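Long-range contacts in PAN2-PAN3 deadenylation complex catalytic subunit pan2 (PDB 4CZX), which probably shortens the poly(A) tails of messenger RNA as the catalytic subunit of a cytoplasmic deadenylase, and is represented here by its N-terminal WD40 domain: residues Thr46-Ala51 / His68-Gly73; Leu75-Phe80 / Leu114-Phe119; Gly89-Tyr94 / Ser105-Ser110; Asn134-Ile139 / Leu150-Gln155. All blocks are in the same frame, centred on the assembly; numbering follows the deposited sequence.

Contact 1. Residues Thr46-Ala51 / His68-Gly73; sequences TQKGFA and HPETDG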
loop_
_atom_site.group_PDB
_atom_site.type_symbol
_atom_site.label_atom_id
_atom_site.label_comp_id
_atom_site.label_asym_id
_atom_site.label_seq_id
_atom_site.Cartn_x
_atom_site.Cartn_y
_atom_site.Cartn_z
ATOM N N THR A 46 17.250 6.540 16.520
ATOM C CA THR A 46 17.281 7.450 15.358
ATOM C C THR A 46 16.471 8.717 15.594
ATOM O O THR A 46 15.690 8.808 16.541
ATOM C CB THR A 46 16.715 6.790 14.046
ATOM O OG1 THR A 46 15.282 6.779 14.090
ATOM C CG2 THR A 46 17.247 5.366 13.837
ATOM N N GLN A 47 16.617 9.674 14.680
ATOM C CA GLN A 47 15.959 10.964 14.793
ATOM C C GLN A 47 14.446 10.881 14.567
ATOM O O GLN A 47 13.753 11.894 14.683
ATOM C CB GLN A 47 16.582 11.963 13.795
ATOM C CG GLN A 47 18.074 12.234 14.028
ATOM C CD GLN A 47 18.326 12.903 15.357
ATOM O OE1 GLN A 47 17.457 13.608 15.871
ATOM N NE2 GLN A 47 19.515 12.673 15.941
ATOM N N LYS A 48 13.943 9.693 14.213
ATOM C CA LYS A 48 12.508 9.496 14.004
ATOM C C LYS A 48 11.969 8.384 14.904
ATOM O O LYS A 48 10.847 7.907 14.731
ATOM C CB LYS A 48 12.204 9.180 12.532
ATOM C CG LYS A 48 12.403 10.385 11.590
ATOM C CD LYS A 48 12.564 9.927 10.139
ATOM C CE LYS A 48 11.255 9.395 9.553
ATOM N NZ LYS A 48 11.460 8.423 8.422
ATOM N N GLY A 49 12.769 7.958 15.863
ATOM C CA GLY A 49 12.274 7.002 16.842
ATOM C C GLY A 49 12.480 5.523 16.557
ATOM O O GLY A 49 11.880 4.678 17.224
ATOM N N PHE A 50 13.327 5.174 15.594
ATOM C CA PHE A 50 13.692 3.754 15.491
ATOM C C PHE A 50 14.681 3.387 16.599
ATOM O O PHE A 50 15.597 4.159 16.909
ATOM C CB PHE A 50 14.301 3.425 14.122
ATOM C CG PHE A 50 13.547 2.368 13.371
ATOM C CD1 PHE A 50 13.737 1.019 13.663
ATOM C CD2 PHE A 50 12.657 2.716 12.378
ATOM C CE1 PHE A 50 13.032 0.043 12.966
ATOM C CE2 PHE A 50 11.949 1.747 11.676
ATOM C CZ PHE A 50 12.137 0.409 11.965
ATOM N N ALA A 51 14.470 2.219 17.199
ATOM C CA ALA A 51 15.408 1.638 18.151
ATOM C C ALA A 51 16.068 0.439 17.503
ATOM O O ALA A 51 15.372 -0.449 16.976
ATOM C CB ALA A 51 14.692 1.214 19.432
ATOM N N HIS A 68 7.737 4.996 18.465
ATOM C CA HIS A 68 6.646 5.978 18.477
ATOM C C HIS A 68 6.372 6.425 17.033
ATOM O O HIS A 68 7.163 6.106 16.152
ATOM C CB HIS A 68 6.963 7.170 19.409
ATOM C CG HIS A 68 8.154 7.990 19.006
ATOM N ND1 HIS A 68 8.770 8.863 19.880
ATOM C CD2 HIS A 68 8.825 8.094 17.834
ATOM C CE1 HIS A 68 9.782 9.451 19.271
ATOM N NE2 HIS A 68 9.829 9.014 18.024
ATOM N N PRO A 69 5.255 7.136 16.785
ATOM C CA PRO A 69 5.019 7.635 15.416
ATOM C C PRO A 69 6.200 8.466 14.930
ATOM O O PRO A 69 6.743 9.247 15.717
ATOM C CB PRO A 69 3.764 8.495 15.561
ATOM C CG PRO A 69 3.075 7.963 16.771
ATOM C CD PRO A 69 4.155 7.497 17.698
ATOM N N GLU A 70 6.609 8.308 13.672
ATOM C CA GLU A 70 7.856 8.942 13.228
ATOM C C GLU A 70 7.797 10.472 13.267
ATOM O O GLU A 70 8.832 11.124 13.355
ATOM C CB GLU A 70 8.240 8.472 11.824
ATOM C CG GLU A 70 7.310 8.901 10.722
ATOM C CD GLU A 70 7.442 7.998 9.512
ATOM O OE1 GLU A 70 8.458 8.101 8.791
ATOM O OE2 GLU A 70 6.542 7.161 9.300
ATOM N N THR A 71 6.592 11.036 13.233
ATOM C CA THR A 71 6.414 12.480 13.397
ATOM C C THR A 71 6.722 12.986 14.814
ATOM O O THR A 71 6.856 14.193 15.037
ATOM C CB THR A 71 4.979 12.884 13.012
ATOM O OG1 THR A 71 4.045 12.011 13.661
ATOM C CG2 THR A 71 4.809 12.756 11.516
ATOM N N ASP A 72 6.851 12.069 15.766
ATOM C CA ASP A 72 7.215 12.430 17.136
ATOM C C ASP A 72 8.670 12.845 17.260
ATOM O O ASP A 72 9.052 13.471 18.239
ATOM C CB ASP A 72 6.955 11.267 18.099
ATOM C CG ASP A 72 5.498 11.154 18.511
ATOM O OD1 ASP A 72 4.640 11.877 17.951
ATOM O OD2 ASP A 72 5.204 10.328 19.400
ATOM N N GLY A 73 9.491 12.483 16.284
ATOM C CA GLY A 73 10.880 12.911 16.299
ATOM C C GLY A 73 11.849 11.925 16.940
ATOM O O GLY A 73 11.662 10.711 16.860
#

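Contact 2. Residues Leu75-Phe80 / Leu114-Phe119; sequences LRQFLF and LRAMSF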
loop_
_atom_site.group_PDB
_atom_site.type_symbol
_atom_site.label_atom_id
_atom_site.label_comp_id
_atom_site.label_asym_id
_atom_site.label_seq_id
_atom_site.Cartn_x
_atom_site.Cartn_y
_atom_site.Cartn_z
ATOM N N LEU A 75 14.353 9.534 19.204
ATOM C CA LEU A 75 14.335 8.674 20.374
ATOM C C LEU A 75 15.237 9.385 21.379
ATOM O O LEU A 75 16.412 9.588 21.102
ATOM C CB LEU A 75 14.837 7.264 20.039
ATOM C CG LEU A 75 14.291 6.112 20.893
ATOM C CD1 LEU A 75 14.779 4.757 20.365
ATOM C CD2 LEU A 75 14.692 6.292 22.351
ATOM N N ARG A 76 14.680 9.800 22.511
ATOM C CA ARG A 76 15.410 10.700 23.410
ATOM C C ARG A 76 16.308 9.987 24.408
ATOM O O ARG A 76 17.390 10.494 24.746
ATOM C CB ARG A 76 14.423 11.593 24.164
ATOM C CG ARG A 76 13.478 12.371 23.254
ATOM C CD ARG A 76 13.778 13.815 23.338
ATOM N NE ARG A 76 13.005 14.627 22.414
ATOM C CZ ARG A 76 13.555 15.569 21.653
ATOM N NH1 ARG A 76 14.863 15.774 21.716
ATOM N NH2 ARG A 76 12.804 16.279 20.820
ATOM N N GLN A 77 15.855 8.837 24.899
ATOM C CA GLN A 77 16.575 8.119 25.966
ATOM C C GLN A 77 16.057 6.683 26.114
ATOM O O GLN A 77 14.885 6.404 25.815
ATOM C CB GLN A 77 16.434 8.857 27.304
ATOM C CG GLN A 77 17.373 8.368 28.440
ATOM C CD GLN A 77 16.956 8.898 29.810
ATOM O OE1 GLN A 77 16.331 9.952 29.912
ATOM N NE2 GLN A 77 17.249 8.137 30.862
ATOM N N PHE A 78 16.950 5.797 26.556
ATOM C CA PHE A 78 16.621 4.426 26.959
ATOM C C PHE A 78 16.711 4.277 28.479
ATOM O O PHE A 78 17.504 4.970 29.135
ATOM C CB PHE A 78 17.589 3.412 26.344
ATOM C CG PHE A 78 17.656 3.426 24.846
ATOM C CD1 PHE A 78 16.709 2.753 24.083
ATOM C CD2 PHE A 78 18.721 4.043 24.200
ATOM C CE1 PHE A 78 16.796 2.744 22.687
ATOM C CE2 PHE A 78 18.813 4.039 22.809
ATOM C CZ PHE A 78 17.847 3.385 22.052
ATOM N N LEU A 79 15.906 3.377 29.038
ATOM C CA LEU A 79 16.159 2.837 30.381
ATOM C C LEU A 79 15.917 1.336 30.342
ATOM O O LEU A 79 15.156 0.853 29.497
ATOM C CB LEU A 79 15.270 3.476 31.449
ATOM C CG LEU A 79 15.595 4.877 31.983
ATOM C CD1 LEU A 79 14.552 5.252 33.020
ATOM C CD2 LEU A 79 17.000 4.946 32.575
ATOM N N PHE A 80 16.557 0.612 31.256
ATOM C CA PHE A 80 16.541 -0.842 31.231
ATOM C C PHE A 80 16.091 -1.464 32.541
ATOM O O PHE A 80 16.581 -1.089 33.619
ATOM C CB PHE A 80 17.934 -1.366 30.875
ATOM C CG PHE A 80 18.470 -0.787 29.613
ATOM C CD1 PHE A 80 18.061 -1.285 28.384
ATOM C CD2 PHE A 80 19.349 0.293 29.646
ATOM C CE1 PHE A 80 18.525 -0.725 27.199
ATOM C CE2 PHE A 80 19.826 0.849 28.472
ATOM C CZ PHE A 80 19.417 0.338 27.245
ATOM N N LEU A 114 8.760 15.788 26.208
ATOM C CA LEU A 114 9.586 15.023 27.145
ATOM C C LEU A 114 11.014 14.910 26.647
ATOM O O LEU A 114 11.227 14.758 25.449
ATOM C CB LEU A 114 9.017 13.613 27.340
ATOM C CG LEU A 114 7.586 13.490 27.855
ATOM C CD1 LEU A 114 7.229 12.014 27.940
ATOM C CD2 LEU A 114 7.461 14.146 29.213
ATOM N N ARG A 115 11.983 14.957 27.560
ATOM C CA ARG A 115 13.397 14.895 27.187
ATOM C C ARG A 115 14.206 13.902 28.008
ATOM O O ARG A 115 15.312 13.506 27.615
ATOM C CB ARG A 115 14.044 16.280 27.333
ATOM C CG ARG A 115 13.472 17.353 26.400
ATOM C CD ARG A 115 13.699 17.010 24.934
ATOM N NE ARG A 115 13.136 18.069 24.081
ATOM C CZ ARG A 115 13.795 19.167 23.707
ATOM N NH1 ARG A 115 15.055 19.364 24.088
ATOM N NH2 ARG A 115 13.191 20.080 22.944
ATOM N N ALA A 116 13.666 13.515 29.163
ATOM C CA ALA A 116 14.451 12.792 30.134
ATOM C C ALA A 116 13.597 11.942 31.047
ATOM O O ALA A 116 12.459 12.278 31.370
ATOM C CB ALA A 116 15.286 13.775 30.986
ATOM N N MET A 117 14.183 10.854 31.500
ATOM C CA MET A 117 13.562 10.103 32.574
ATOM C C MET A 117 14.568 9.370 33.422
ATOM O O MET A 117 15.711 9.135 33.007
ATOM C CB MET A 117 12.572 9.123 32.006
ATOM C CG MET A 117 13.220 8.181 31.148
ATOM S SD MET A 117 11.895 7.113 30.655
ATOM C CE MET A 117 12.859 6.296 29.525
ATOM N N SER A 118 14.126 8.998 34.613
ATOM C CA SER A 118 14.990 8.326 35.573
ATOM C C SER A 118 14.171 7.425 36.473
ATOM O O SER A 118 12.952 7.559 36.563
ATOM C CB SER A 118 15.752 9.347 36.429
ATOM O OG SER A 118 14.879 9.964 37.363
ATOM N N PHE A 119 14.847 6.522 37.163
ATOM C CA PHE A 119 14.203 5.798 38.239
ATOM C C PHE A 119 14.042 6.738 39.429
ATOM O O PHE A 119 14.507 7.885 39.398
ATOM C CB PHE A 119 15.004 4.542 38.584
ATOM C CG PHE A 119 15.095 3.578 37.434
ATOM C CD1 PHE A 119 13.967 2.893 37.008
ATOM C CD2 PHE A 119 16.291 3.382 36.757
ATOM C CE1 PHE A 119 14.024 2.018 35.933
ATOM C CE2 PHE A 119 16.356 2.513 35.680
ATOM C CZ PHE A 119 15.221 1.820 35.273
#

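Contact 3. Residues Gly89-Tyr94 / Ser105-Ser110; sequences GSRSVY and SIRHES. With PO4 (phosphate ion), chain D.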
loop_
_atom_site.group_PDB
_atom_site.type_symbol
_atom_site.label_atom_id
_atom_site.label_comp_id
_atom_site.label_asym_id
_atom_site.label_seq_id
_atom_site.Cartn_x
_atom_site.Cartn_y
_atom_site.Cartn_z
ATOM N N GLY A 89 10.160 9.267 24.003
ATOM C CA GLY A 89 10.067 10.234 22.920
ATOM C C GLY A 89 9.419 11.485 23.480
ATOM O O GLY A 89 8.967 11.485 24.629
ATOM N N SER A 90 9.362 12.552 22.683
ATOM C CA SER A 90 8.791 13.806 23.156
ATOM C C SER A 90 7.333 13.704 23.577
ATOM O O SER A 90 6.886 14.466 24.435
ATOM C CB SER A 90 8.926 14.888 22.075
ATOM O OG SER A 90 10.230 15.429 22.119
ATOM N N ARG A 91 6.587 12.777 22.968
ATOM C CA ARG A 91 5.135 12.728 23.152
ATOM C C ARG A 91 4.652 11.472 23.884
ATOM O O ARG A 91 3.450 11.312 24.133
ATOM C CB ARG A 91 4.419 12.808 21.788
ATOM C CG ARG A 91 4.746 14.075 20.976
ATOM C CD ARG A 91 4.251 15.333 21.681
ATOM N NE ARG A 91 2.891 15.143 22.166
ATOM C CZ ARG A 91 1.799 15.268 21.413
ATOM N NH1 ARG A 91 1.903 15.612 20.136
ATOM N NH2 ARG A 91 0.601 15.054 21.943
ATOM N N SER A 92 5.572 10.582 24.224
ATOM C CA SER A 92 5.154 9.286 24.751
ATOM C C SER A 92 6.284 8.509 25.393
ATOM O O SER A 92 7.464 8.820 25.205
ATOM C CB SER A 92 4.542 8.435 23.629
ATOM O OG SER A 92 5.549 8.059 22.700
ATOM N N VAL A 93 5.901 7.482 26.150
ATOM C CA VAL A 93 6.851 6.558 26.744
ATOM C C VAL A 93 6.402 5.168 26.313
ATOM O O VAL A 93 5.212 4.864 26.346
ATOM C CB VAL A 93 6.888 6.670 28.279
ATOM C CG1 VAL A 93 7.956 5.751 28.866
ATOM C CG2 VAL A 93 7.130 8.120 28.707
ATOM N N TYR A 94 7.353 4.348 25.894
ATOM C CA TYR A 94 7.053 3.030 25.339
ATOM C C TYR A 94 7.889 1.984 26.047
ATOM O O TYR A 94 9.052 2.230 26.357
ATOM C CB TYR A 94 7.345 3.012 23.835
ATOM C CG TYR A 94 7.014 1.707 23.141
ATOM C CD1 TYR A 94 5.700 1.261 23.055
ATOM C CD2 TYR A 94 8.009 0.949 22.539
ATOM C CE1 TYR A 94 5.378 0.066 22.408
ATOM C CE2 TYR A 94 7.695 -0.253 21.877
ATOM C CZ TYR A 94 6.383 -0.684 21.824
ATOM O OH TYR A 94 6.077 -1.868 21.180
ATOM N N SER A 105 2.231 1.129 26.372
ATOM C CA SER A 105 2.349 2.366 25.613
ATOM C C SER A 105 1.613 3.466 26.359
ATOM O O SER A 105 0.440 3.321 26.689
ATOM C CB SER A 105 1.780 2.186 24.197
ATOM O OG SER A 105 1.917 3.376 23.432
ATOM N N ILE A 106 2.310 4.556 26.660
ATOM C CA ILE A 106 1.689 5.654 27.366
ATOM C C ILE A 106 1.838 6.927 26.535
ATOM O O ILE A 106 2.946 7.363 26.226
ATOM C CB ILE A 106 2.305 5.850 28.775
ATOM C CG1 ILE A 106 2.123 4.576 29.614
ATOM C CG2 ILE A 106 1.669 7.041 29.470
ATOM C CD1 ILE A 106 2.758 4.643 31.005
ATOM N N ARG A 107 0.706 7.501 26.149
ATOM C CA ARG A 107 0.702 8.723 25.355
ATOM C C ARG A 107 -0.236 9.698 26.047
ATOM O O ARG A 107 -1.401 9.844 25.668
ATOM C CB ARG A 107 0.271 8.448 23.910
ATOM C CG ARG A 107 0.602 9.594 22.943
ATOM C CD ARG A 107 0.171 9.317 21.500
ATOM N NE ARG A 107 0.566 10.440 20.650
ATOM C CZ ARG A 107 1.766 10.564 20.080
ATOM N NH1 ARG A 107 2.683 9.615 20.231
ATOM N NH2 ARG A 107 2.051 11.638 19.356
ATOM N N HIS A 108 0.287 10.334 27.089
ATOM C CA HIS A 108 -0.484 11.194 27.987
ATOM C C HIS A 108 -0.530 12.625 27.438
ATOM O O HIS A 108 0.432 13.075 26.807
ATOM C CB HIS A 108 0.156 11.144 29.384
ATOM C CG HIS A 108 -0.652 11.783 30.468
ATOM N ND1 HIS A 108 -0.656 13.144 30.694
ATOM C CD2 HIS A 108 -1.436 11.241 31.429
ATOM C CE1 HIS A 108 -1.429 13.414 31.730
ATOM N NE2 HIS A 108 -1.912 12.276 32.196
ATOM N N GLU A 109 -1.641 13.328 27.667
ATOM C CA GLU A 109 -1.808 14.702 27.182
ATOM C C GLU A 109 -0.738 15.657 27.696
ATOM O O GLU A 109 -0.411 16.629 27.031
ATOM C CB GLU A 109 -3.181 15.247 27.568
ATOM C CG GLU A 109 -4.334 14.614 26.817
ATOM C CD GLU A 109 -5.674 15.248 27.163
ATOM O OE1 GLU A 109 -5.679 16.319 27.817
ATOM O OE2 GLU A 109 -6.720 14.669 26.785
ATOM N N SER A 110 -0.194 15.386 28.876
ATOM C CA SER A 110 0.813 16.270 29.460
ATOM C C SER A 110 2.210 15.955 28.938
ATOM O O SER A 110 3.185 16.591 29.332
ATOM C CB SER A 110 0.793 16.173 30.984
ATOM O OG SER A 110 -0.425 16.678 31.507
HETATM P P PO4 D . -1.626 13.228 19.218
HETATM O O1 PO4 D . -1.820 14.589 19.846
HETATM O O2 PO4 D . -0.351 13.244 18.406
HETATM O O3 PO4 D . -1.543 12.178 20.301
HETATM O O4 PO4 D . -2.801 12.909 18.320
HETATM O O HOH W 1 1.159 12.953 24.086
#

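Contact 4. Residues Asn134-Ile139 / Leu150-Gln155; sequences NKMLVI and LPTQDQ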
loop_
_atom_site.group_PDB
_atom_site.type_symbol
_atom_site.label_atom_id
_atom_site.label_comp_id
_atom_site.label_asym_id
_atom_site.label_seq_id
_atom_site.Cartn_x
_atom_site.Cartn_y
_atom_site.Cartn_z
ATOM N N ASN A 134 6.357 22.307 31.659
ATOM C CA ASN A 134 6.268 22.613 33.081
ATOM C C ASN A 134 5.467 21.588 33.879
ATOM O O ASN A 134 5.011 21.859 34.988
ATOM C CB ASN A 134 5.707 24.021 33.261
ATOM C CG ASN A 134 6.646 25.082 32.714
ATOM O OD1 ASN A 134 6.339 25.751 31.729
ATOM N ND2 ASN A 134 7.808 25.231 33.350
ATOM N N LYS A 135 5.332 20.394 33.307
ATOM C CA LYS A 135 4.771 19.259 34.020
ATOM C C LYS A 135 5.769 18.112 34.042
ATOM O O LYS A 135 6.564 17.961 33.115
ATOM C CB LYS A 135 3.471 18.773 33.377
ATOM C CG LYS A 135 2.208 19.444 33.888
ATOM C CD LYS A 135 1.817 20.618 33.021
ATOM C CE LYS A 135 0.318 20.900 33.117
ATOM N NZ LYS A 135 -0.498 19.897 32.369
ATOM N N MET A 136 5.734 17.328 35.118
ATOM C CA MET A 136 6.439 16.049 35.168
ATOM C C MET A 136 5.429 14.946 35.439
ATOM O O MET A 136 4.370 15.196 36.010
ATOM C CB MET A 136 7.523 16.042 36.251
ATOM C CG MET A 136 8.522 17.187 36.153
ATOM S SD MET A 136 9.898 16.971 37.304
ATOM C CE MET A 136 9.051 17.116 38.881
ATOM N N LEU A 137 5.750 13.723 35.025
ATOM C CA LEU A 137 4.857 12.599 35.267
ATOM C C LEU A 137 5.592 11.459 35.940
ATOM O O LEU A 137 6.746 11.174 35.620
ATOM C CB LEU A 137 4.223 12.099 33.964
ATOM C CG LEU A 137 3.373 13.105 33.190
ATOM C CD1 LEU A 137 4.176 13.711 32.050
ATOM C CD2 LEU A 137 2.104 12.435 32.683
ATOM N N VAL A 138 4.908 10.820 36.877
ATOM C CA VAL A 138 5.416 9.634 37.542
ATOM C C VAL A 138 4.693 8.409 36.957
ATOM O O VAL A 138 3.463 8.377 36.892
ATOM C CB VAL A 138 5.211 9.714 39.067
ATOM C CG1 VAL A 138 5.858 8.527 39.735
ATOM C CG2 VAL A 138 5.792 11.018 39.624
ATOM N N ILE A 139 5.461 7.415 36.519
ATOM C CA ILE A 139 4.900 6.227 35.865
ATOM C C ILE A 139 5.216 4.944 36.633
ATOM O O ILE A 139 6.377 4.691 36.984
ATOM C CB ILE A 139 5.428 6.096 34.409
ATOM C CG1 ILE A 139 4.831 7.202 33.533
ATOM C CG2 ILE A 139 5.114 4.719 33.828
ATOM C CD1 ILE A 139 5.515 7.388 32.171
ATOM N N LEU A 150 3.110 16.147 38.230
ATOM C CA LEU A 150 3.711 17.172 39.081
ATOM C C LEU A 150 4.060 18.442 38.316
ATOM O O LEU A 150 4.534 18.381 37.188
ATOM C CB LEU A 150 4.975 16.630 39.748
ATOM C CG LEU A 150 4.800 15.317 40.507
ATOM C CD1 LEU A 150 6.136 14.613 40.678
ATOM C CD2 LEU A 150 4.155 15.591 41.845
ATOM N N PRO A 151 3.837 19.604 38.944
ATOM C CA PRO A 151 4.293 20.864 38.366
ATOM C C PRO A 151 5.796 20.995 38.509
ATOM O O PRO A 151 6.365 20.488 39.478
ATOM C CB PRO A 151 3.575 21.913 39.211
ATOM C CG PRO A 151 3.452 21.263 40.542
ATOM C CD PRO A 151 3.197 19.804 40.255
ATOM N N THR A 152 6.440 21.656 37.557
ATOM C CA THR A 152 7.840 22.009 37.735
ATOM C C THR A 152 8.101 23.395 37.157
ATOM O O THR A 152 7.567 23.760 36.107
ATOM C CB THR A 152 8.787 20.971 37.092
ATOM O OG1 THR A 152 10.145 21.359 37.333
ATOM C CG2 THR A 152 8.550 20.862 35.603
ATOM N N GLN A 153 8.907 24.176 37.866
ATOM C CA GLN A 153 9.281 25.495 37.383
ATOM C C GLN A 153 10.475 25.387 36.453
ATOM O O GLN A 153 10.599 26.141 35.486
ATOM C CB GLN A 153 9.589 26.422 38.552
ATOM C CG GLN A 153 8.363 26.804 39.352
ATOM C CD GLN A 153 8.490 28.177 39.985
ATOM O OE1 GLN A 153 9.359 28.411 40.829
ATOM N NE2 GLN A 153 7.627 29.099 39.569
ATOM N N ASP A 154 11.347 24.430 36.747
ATOM C CA ASP A 154 12.527 24.191 35.929
ATOM C C ASP A 154 12.257 23.105 34.892
ATOM O O ASP A 154 11.617 22.096 35.185
ATOM C CB ASP A 154 13.723 23.805 36.812
ATOM C CG ASP A 154 14.176 24.948 37.714
ATOM O OD1 ASP A 154 14.316 26.086 37.221
ATOM O OD2 ASP A 154 14.392 24.710 38.921
ATOM N N GLN A 155 12.747 23.322 33.677
ATOM C CA GLN A 155 12.604 22.348 32.605
ATOM C C GLN A 155 13.896 21.554 32.485
ATOM O O GLN A 155 14.982 22.100 32.678
ATOM C CB GLN A 155 12.239 23.044 31.293
ATOM C CG GLN A 155 10.934 23.818 31.388
ATOM C CD GLN A 155 10.530 24.439 30.073
ATOM O OE1 GLN A 155 11.274 24.374 29.095
ATOM N NE2 GLN A 155 9.342 25.041 30.037
#

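Contact 1. Residues Thr46-Ala51 / His68-Gly73
His68 turns the edge of its imidazole to Lys48 O in the turn Thr46-Gly49, and His68 NE2 lies 3.4 Å from Gly49 CA. A chi1 of 63° holds the ring between its backbone N and carbonyl carbon; Asp72 CB covers one face, and NE2 donates to Gly73 O (2.8 Å) from above the carbonyl plane. A leucine in place of His68 would probably leave Gly73 O without this donor and the bend of segment 68-73 less firmly closed. Glu70 follows, side by side with Lys48 and pointing the same way. The salt bridge from Lys48 NZ to Glu70 OE1 spans 3.0 Å, but as a hydrogen bond it is weak, and a salt bridge to Asp24 holds the ammonium more strongly. Glu70 CA adds a CA-H...O contact to Lys48 O. At Gly73 the carbonyl oxygen lies 3.1 Å from Lys48 C. Gly49 has a positive phi (92°), which favours glycine, and a CB there would also collide with His68 NE2. The type I turn, with Thr46 OG1 accepting from Lys48 N in an ST turn, meets the crossover from outer strand 60-66 to inner strand 77-80, the blade-to-blade connection of a WD40 beta-propeller.

Contact 2. Residues Leu75-Phe80 / Leu114-Phe119
Gln77 OE1 accepts from Met117 N at 2.8 Å, and the same carboxamide returns a bond from its NE2 to Met117 O, also 2.8 Å. Both polar backbone atoms of one residue are therefore held by one side chain, reached because CG is anti to the backbone N (chi1 -168°) and the chain runs straight on. Met117 O lies in the plane of the Gln77 amide, whereas each donor is tilted from the plane of the carbonyl it meets. No backbone-to-backbone bond joins the strands: the axes of 77-80 and 114-119 pass 7.6 Å apart and run nearly parallel, as the innermost strands of adjacent propeller blades do.

Before Gln77, the guanidinium of Arg76 lies flat on that of Arg115, their centres 4.2 Å apart and the planes 17° from parallel. Arg115 reaches it by a bend at chi2, from a classic beta bulge in which Arg115 and Ala116 both face Ala130. Asp113 forms a salt bridge with Arg115 and a long, weak ion pair with Arg76, whose NE donates to Ser90 OG.

Beyond Gln77 the contact turns apolar. Leu79 and Met117 reach toward each other, Leu79 CD1 lying 3.7 Å from Met117 CG and Met117 CE approaching Leu79 CG. Leu79 CD1 also makes a CH-pi contact over the Phe119 face, 4.2 Å from the ring centroid. Asp113 probably eases the stacking of like charges, mainly through Arg115, which also makes a cation-pi contact with Trp132, and the amide of Gln77 supplies the polar link that backbone pairing does not provide between blades.

Contact 3. Residues Gly89-Tyr94 / Ser105-Ser110
Val93 and Ile106 form an antiparallel backbone pair in the hairpin of strands 93-96 and 102-106, the two outer strands of one propeller blade, and the contact runs on past the strand ends to a pair of arginines. Two backbone bonds establish the pairing: Val93 N donates to Ile106 O at 3.0 Å, and Ile106 N returns to Val93 O at 2.9 Å. Tyr94 and Ser105 make the next, non-hydrogen-bonded pair, in which Ser105 CB approaches the edge of the Tyr94 ring. A chain of another protein packs on these two residues, meeting the Tyr94 ring edge-to-face.

Where the strands part, Arg107 extends from CG to NE along Arg91 and Ser92. One face of its guanidinium is met by Arg91 CB, 3.6 Å from Arg107 NH2. Arg91 instead bends at chi2 and chi3, which brings its own guanidinium under Arg107 NH2, the two planes 51° apart. A phosphate, probably from the crystallisation liquor, sits at the edge of both groups. Arg107 NE donates to its O3 at 2.8 Å and Arg107 NH2 to its O2 at 3.0 Å, whereas Arg91 NH2 holds O1 at 3.2 Å. A water lies 2.8 Å from both Arg91 O and His108 O.

Asp72 takes Arg107 NH1 in a salt bridge, and Met111 O accepts from Arg91 NE. With these partners fixing the two guanidinium groups, the pair is probably disposed to receive an anion, and the phosphate is likely to offset the charge they share.

Contact 4. Residues Asn134-Ile139 / Leu150-Gln155
Thr152 CG2 rests on Met136 CG at 3.7 Å in the methionine conformer described, one of two modelled, where the two side chains meet at about a right angle. The threonine torsion decides this: chi1 of -178° puts OG1 anti to the backbone N and sends CG2 into the crowded position, facing the carbonyl carbon of Asn134 and Met136. OG1 thereby reaches forward along its own chain to donate on a lone pair of Asp154 O, at 2.7 Å. An alanine at Thr152 is likely to deprive Asp154 O of this hydroxyl and to leave the Asn134 carbonyl carbon and Met136 without the methyl packed beside them. In the same Met136 conformer, a bend at chi3 (-66°) carries CE back over Leu150 CB, 4.2 Å away.

The backbone beneath is an antiparallel hairpin of strands 135-140 and 145-151, the outer half of a propeller blade, with Met136 and Leu150 a hydrogen-bonded pair and Lys135 and Pro151 a non-hydrogen-bonded one. Leu150 N donates to Met136 O. At the strand end Thr152 N meets Asn134 O at 2.9 Å from well above the carbonyl plane. On the face of Met136 and Leu150, Val138 CG2 touches Leu150 CD1 at 3.8 Å, and Phe182 packs on both residues.

Asn134, also modelled twice, in this conformer turns ND2 to Thr152 O at 3.1 Å, in its own amide plane. Gln155, extended beyond CG, sets NE2 3.5 Å from Asn134 OD1, the amide planes 55° apart. Lys135, on the face it shares with Pro151, bends at chi2 and chi4 to form a salt bridge with Glu149.

Contact 2 lies nearest the centre of the chain, about 8 Å between centres against about 18 to 20 Å for the others, and alone joins the inner strands of two blades through side chains. Contacts 3 and 4 are the same kind of outer hairpin in successive blades, bonded by backbone; their apolar faces meet where Ile106 and Val93 touch Ile139. Contact 1 is loop against loop. It joins contact 3 through Asp72 and Arg107, and contact 2 through Thr46 O and Leu75 N. Charge gathers in contacts 1 and 3 and at one end of contact 2, whereas contact 4 adds amides and methyls to its backbone bonds, its salt bridge, Lys135 to Glu149, reaching outside.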